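Local coordinates for protein LIP (PDB 4A1R) that is a membrane-bound component of the type VI secretion system, probably a TssJ-family lipoprotein built on a beta-sandwich, at residues F50-D55 / K104-S109; N54-K57 / S63-D66. All blocks are in the same frame, centred on the assembly; numbering follows the deposited sequence.

Interaction 1: residues F50-D55 / K104-S109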
loop_
_atom_site.group_PDB
_atom_site.type_symbol
_atom_site.label_atom_id
_atom_site.label_comp_id
_atom_site.label_asym_id
_atom_site.label_seq_id
_atom_site.Cartn_x
_atom_site.Cartn_y
_atom_site.Cartn_z
ATOM N N PHE A 50 -12.735 4.828 -9.490
ATOM C CA PHE A 50 -12.681 4.364 -10.886
ATOM C C PHE A 50 -11.418 4.780 -11.629
ATOM O O PHE A 50 -10.784 3.943 -12.291
ATOM C CB PHE A 50 -13.889 4.823 -11.695
ATOM C CG PHE A 50 -13.883 4.280 -13.109
ATOM C CD1 PHE A 50 -14.295 2.977 -13.366
ATOM C CD2 PHE A 50 -13.408 5.047 -14.151
ATOM C CE1 PHE A 50 -14.271 2.467 -14.657
ATOM C CE2 PHE A 50 -13.377 4.537 -15.451
ATOM C CZ PHE A 50 -13.814 3.254 -15.695
ATOM N N SER A 51 -11.062 6.061 -11.514
ATOM C CA SER A 51 -9.862 6.631 -12.147
ATOM C C SER A 51 -8.591 5.871 -11.809
ATOM O O SER A 51 -7.829 5.507 -12.690
ATOM C CB SER A 51 -9.689 8.089 -11.730
ATOM O OG SER A 51 -10.741 8.863 -12.258
ATOM N N LEU A 52 -8.377 5.645 -10.519
ATOM C CA LEU A 52 -7.252 4.872 -10.038
ATOM C C LEU A 52 -7.288 3.442 -10.557
ATOM O O LEU A 52 -6.251 2.909 -10.980
ATOM C CB LEU A 52 -7.253 4.868 -8.497
ATOM C CG LEU A 52 -6.816 6.126 -7.764
ATOM C CD1 LEU A 52 -6.980 5.958 -6.250
ATOM C CD2 LEU A 52 -5.366 6.482 -8.112
ATOM N N GLN A 53 -8.468 2.813 -10.521
ATOM C CA GLN A 53 -8.591 1.425 -10.958
ATOM C C GLN A 53 -8.342 1.268 -12.464
ATOM O O GLN A 53 -7.639 0.351 -12.894
ATOM C CB GLN A 53 -9.972 0.875 -10.631
ATOM C CG GLN A 53 -10.169 -0.593 -10.998
ATOM C CD GLN A 53 -11.614 -1.011 -10.810
ATOM O OE1 GLN A 53 -12.512 -0.440 -11.436
ATOM N NE2 GLN A 53 -11.844 -2.015 -9.989
ATOM N N ASN A 54 -8.936 2.146 -13.258
ATOM C CA ASN A 54 -8.831 2.018 -14.717
ATOM C C ASN A 54 -7.583 2.610 -15.369
ATOM O O ASN A 54 -7.108 2.087 -16.387
ATOM C CB ASN A 54 -10.059 2.701 -15.344
ATOM C CG ASN A 54 -10.116 2.558 -16.859
ATOM O OD1 ASN A 54 -10.196 3.548 -17.591
ATOM N ND2 ASN A 54 -10.082 1.322 -17.332
ATOM N N ASP A 55 -7.034 3.678 -14.799
ATOM C CA ASP A 55 -5.792 4.227 -15.340
ATOM C C ASP A 55 -5.087 5.145 -14.366
ATOM O O ASP A 55 -5.192 6.373 -14.463
ATOM C CB ASP A 55 -6.030 4.922 -16.687
ATOM C CG ASP A 55 -4.743 5.375 -17.351
ATOM O OD1 ASP A 55 -3.678 4.775 -17.093
ATOM O OD2 ASP A 55 -4.803 6.336 -18.142
ATOM N N LYS A 104 -15.830 1.939 3.511
ATOM C CA LYS A 104 -14.607 1.160 3.706
ATOM C C LYS A 104 -13.390 2.039 3.492
ATOM O O LYS A 104 -13.409 2.963 2.661
ATOM C CB LYS A 104 -14.551 -0.043 2.753
ATOM C CG LYS A 104 -15.773 -0.936 2.783
ATOM C CD LYS A 104 -15.514 -2.285 3.393
ATOM C CE LYS A 104 -16.711 -3.207 3.184
ATOM N NZ LYS A 104 -17.937 -2.376 2.876
ATOM N N THR A 105 -12.327 1.778 4.257
ATOM C CA THR A 105 -11.056 2.464 4.011
ATOM C C THR A 105 -10.343 1.654 2.921
ATOM O O THR A 105 -9.574 0.725 3.209
ATOM C CB THR A 105 -10.209 2.597 5.314
ATOM O OG1 THR A 105 -11.010 3.226 6.330
ATOM C CG2 THR A 105 -8.941 3.457 5.068
ATOM N N TRP A 106 -10.652 1.987 1.667
ATOM C CA TRP A 106 -10.128 1.228 0.521
ATOM C C TRP A 106 -8.813 1.761 0.026
ATOM O O TRP A 106 -8.193 1.168 -0.872
ATOM C CB TRP A 106 -11.153 1.195 -0.629
ATOM C CG TRP A 106 -11.684 2.531 -1.098
ATOM C CD1 TRP A 106 -12.906 3.111 -0.737
ATOM C CD2 TRP A 106 -11.093 3.472 -2.072
ATOM N NE1 TRP A 106 -13.093 4.292 -1.384
ATOM C CE2 TRP A 106 -12.043 4.579 -2.190
ATOM C CE3 TRP A 106 -9.918 3.498 -2.846
ATOM C CZ2 TRP A 106 -11.811 5.663 -3.032
ATOM C CZ3 TRP A 106 -9.691 4.608 -3.677
ATOM C CH2 TRP A 106 -10.608 5.668 -3.762
ATOM N N ARG A 107 -8.393 2.909 0.550
ATOM C CA ARG A 107 -7.054 3.485 0.212
ATOM C C ARG A 107 -6.332 4.000 1.462
ATOM O O ARG A 107 -6.961 4.634 2.352
ATOM C CB ARG A 107 -7.238 4.600 -0.813
ATOM C CG ARG A 107 -6.396 5.848 -0.682
ATOM C CD ARG A 107 -6.878 6.945 -1.644
ATOM N NE ARG A 107 -8.201 7.486 -1.299
ATOM C CZ ARG A 107 -8.955 8.226 -2.109
ATOM N NH1 ARG A 107 -8.524 8.566 -3.330
ATOM N NH2 ARG A 107 -10.153 8.636 -1.696
ATOM N N ILE A 108 -5.026 3.722 1.547
ATOM C CA ILE A 108 -4.179 4.361 2.565
ATOM C C ILE A 108 -2.873 4.837 1.921
ATOM O O ILE A 108 -2.413 4.280 0.913
ATOM C CB ILE A 108 -3.877 3.460 3.797
ATOM C CG1 ILE A 108 -3.004 2.239 3.421
ATOM C CG2 ILE A 108 -5.132 3.114 4.612
ATOM C CD1 ILE A 108 -2.652 1.306 4.568
ATOM N N SER A 109 -2.308 5.893 2.488
ATOM C CA SER A 109 -1.003 6.428 2.092
ATOM C C SER A 109 -0.052 6.312 3.271
ATOM O O SER A 109 -0.371 6.750 4.381
ATOM C CB SER A 109 -1.141 7.889 1.719
ATOM O OG SER A 109 0.092 8.373 1.207
#
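L52 meets the W106 indole at its edge, while the rim of that ring (CH2) lies over one face of the R107 guanidinium. L52 CD1 lies close to the ring plane, 4.0 Å from W106 CZ3, so the methyl abuts the six-membered rim instead of covering the ring. On the guanidinium side, W106 CH2 is centred, 3.5 Å from R107 CZ, and the two planes are inclined by about 29°. The setting is a beta-sandwich: helix 49-60 rests on an antiparallel sheet, one of whose two outermost strands, 107-111, carries R107. Backbone bonds of W106 with A96 and of I108 with V94 join this part of the chain to strand 91-96.

The backbones stay well apart, the nearest CA pair being L52 and R107 at 10.3 Å, and no hydrogen bond crosses. Side-chain length spans the separation. In L52 the bond to CD1 continues the line from CA (chi2 176°), which makes CD1 the branch that reaches the sheet. W106 comes from the other side with CG set between its backbone N and carbonyl carbon (chi1 53°), bringing the six-membered ring toward the helix. F49 adds an edge-to-face ring contact to W106, while I95, V59 and L60 also touch L52.

The polar end of R107 is committed elsewhere: NH1 donates to both F44 O and A47 O, a carbonyl of helix 42-46 and one of the loop that follows it. These bonds fix the guanidinium beside the leucine, where L52 CD1 approaches R107 NH1 obliquely at 4.2 Å.

Interaction 2: residues N54-K57 / S63-D66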
loop_
_atom_site.group_PDB
_atom_site.type_symbol
_atom_site.label_atom_id
_atom_site.label_comp_id
_atom_site.label_asym_id
_atom_site.label_seq_id
_atom_site.Cartn_x
_atom_site.Cartn_y
_atom_site.Cartn_z
ATOM N N ASN A 54 -8.936 2.146 -13.258
ATOM C CA ASN A 54 -8.831 2.018 -14.717
ATOM C C ASN A 54 -7.583 2.610 -15.369
ATOM O O ASN A 54 -7.108 2.087 -16.387
ATOM C CB ASN A 54 -10.059 2.701 -15.344
ATOM C CG ASN A 54 -10.116 2.558 -16.859
ATOM O OD1 ASN A 54 -10.196 3.548 -17.591
ATOM N ND2 ASN A 54 -10.082 1.322 -17.332
ATOM N N ASP A 55 -7.034 3.678 -14.799
ATOM C CA ASP A 55 -5.792 4.227 -15.340
ATOM C C ASP A 55 -5.087 5.145 -14.366
ATOM O O ASP A 55 -5.192 6.373 -14.463
ATOM C CB ASP A 55 -6.030 4.922 -16.687
ATOM C CG ASP A 55 -4.743 5.375 -17.351
ATOM O OD1 ASP A 55 -3.678 4.775 -17.093
ATOM O OD2 ASP A 55 -4.803 6.336 -18.142
ATOM N N ALA A 56 -4.330 4.536 -13.457
ATOM C CA ALA A 56 -3.687 5.250 -12.374
ATOM C C ALA A 56 -2.679 6.277 -12.908
ATOM O O ALA A 56 -2.679 7.418 -12.466
ATOM C CB ALA A 56 -3.047 4.271 -11.392
ATOM N N LYS A 57 -1.872 5.875 -13.888
ATOM C CA LYS A 57 -0.838 6.767 -14.469
ATOM C C LYS A 57 -1.422 8.066 -15.025
ATOM O O LYS A 57 -0.860 9.136 -14.812
ATOM C CB LYS A 57 0.010 6.043 -15.540
ATOM C CG LYS A 57 -0.755 5.635 -16.794
ATOM C CD LYS A 57 0.161 5.141 -17.903
ATOM C CE LYS A 57 -0.520 5.287 -19.251
ATOM N NZ LYS A 57 0.462 5.239 -20.366
ATOM N N SER A 63 3.299 11.950 -10.389
ATOM C CA SER A 63 3.307 11.505 -9.005
ATOM C C SER A 63 3.458 9.986 -8.870
ATOM O O SER A 63 3.893 9.514 -7.834
ATOM C CB SER A 63 2.126 12.048 -8.185
ATOM O OG SER A 63 0.944 11.280 -8.379
ATOM N N LEU A 64 3.172 9.247 -9.936
ATOM C CA LEU A 64 3.276 7.799 -9.876
ATOM C C LEU A 64 4.625 7.284 -10.396
ATOM O O LEU A 64 4.936 7.362 -11.583
ATOM C CB LEU A 64 2.092 7.132 -10.584
ATOM C CG LEU A 64 2.097 5.594 -10.680
ATOM C CD1 LEU A 64 1.935 4.910 -9.334
ATOM C CD2 LEU A 64 1.081 5.083 -11.700
ATOM N N LEU A 65 5.403 6.746 -9.475
ATOM C CA LEU A 65 6.688 6.167 -9.803
ATOM C C LEU A 65 6.578 4.723 -10.234
ATOM O O LEU A 65 7.166 4.328 -11.233
ATOM C CB LEU A 65 7.635 6.278 -8.608
ATOM C CG LEU A 65 7.965 7.705 -8.163
ATOM C CD1 LEU A 65 9.077 7.691 -7.126
ATOM C CD2 LEU A 65 8.329 8.580 -9.357
ATOM N N ASP A 66 5.834 3.923 -9.483
ATOM C CA ASP A 66 5.833 2.476 -9.728
ATOM C C ASP A 66 4.521 1.902 -9.191
ATOM O O ASP A 66 3.958 2.493 -8.294
ATOM C CB ASP A 66 7.003 1.846 -8.953
ATOM C CG ASP A 66 7.512 0.582 -9.590
ATOM O OD1 ASP A 66 6.978 0.185 -10.651
ATOM O OD2 ASP A 66 8.452 -0.018 -9.025
#
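A hydrogen bond between S63 OG and L60 O holds the turn that brings L64 against A56 and K57 of the helix. No hydrogen bond joins 54-57 to 63-66, so the evidence for the contact is apolar and centred on one carbon, L64 CD2, which stands 3.8 Å from K57 N. L64 CD2 is also 3.8 Å from K57 CA and 4.1 Å from A56 C, which places it against the peptide link between the two residues. The A56 methyl completes the seat, with A56 CB 4.2 Å from L64 CD2, and K57 CB lies at a similar range.

The torsions of L64 explain why CD2 does the work. CG is anti to the backbone N (chi1 177°), and the chi2 setting carries CD2 onward from CA, at the far end of the side chain and directed at the helix. K57 contributes its backbone and CB alone: beyond CG its chain is extended and its amino end runs away from the strand. A56 is buried, and its methyl also touches R34 of strand 31-38, while L64 touches L36 of the same strand; its side chain is thus held between the helix and the neighbouring strand 31-38.

The backbones come close here, the CA atoms of K57 and L64 being 6.3 Å apart, as expected where a helix is followed by a short turn and then a strand. Past L64 the strand pairs with 31-38 through a classic beta bulge, L65 and D66 both facing L37, at an outermost strand of a sheet in this beta-sandwich.

Overall arrangement
Interactions 1 and 2 are successive footholds of one helix, 49-60, on one antiparallel sheet; their centres are about 11 Å apart and their segments share N54 and D55. The sheet runs 64-72, 31-38, 91-96, 107-111, so the two contacts reach its two outermost strands, interaction 1 at the start of 107-111 and the residue before it, and interaction 2 at 64-72. The helix therefore lies across the sheet. The methyls that make the contacts, L52 CD1 and L64 CD2, are 9.8 Å apart and do not touch. R34 of strand 31-38 is common to both neighbourhoods: its NH1 is hydrogen-bonded to L52 O, and A56 packs on it.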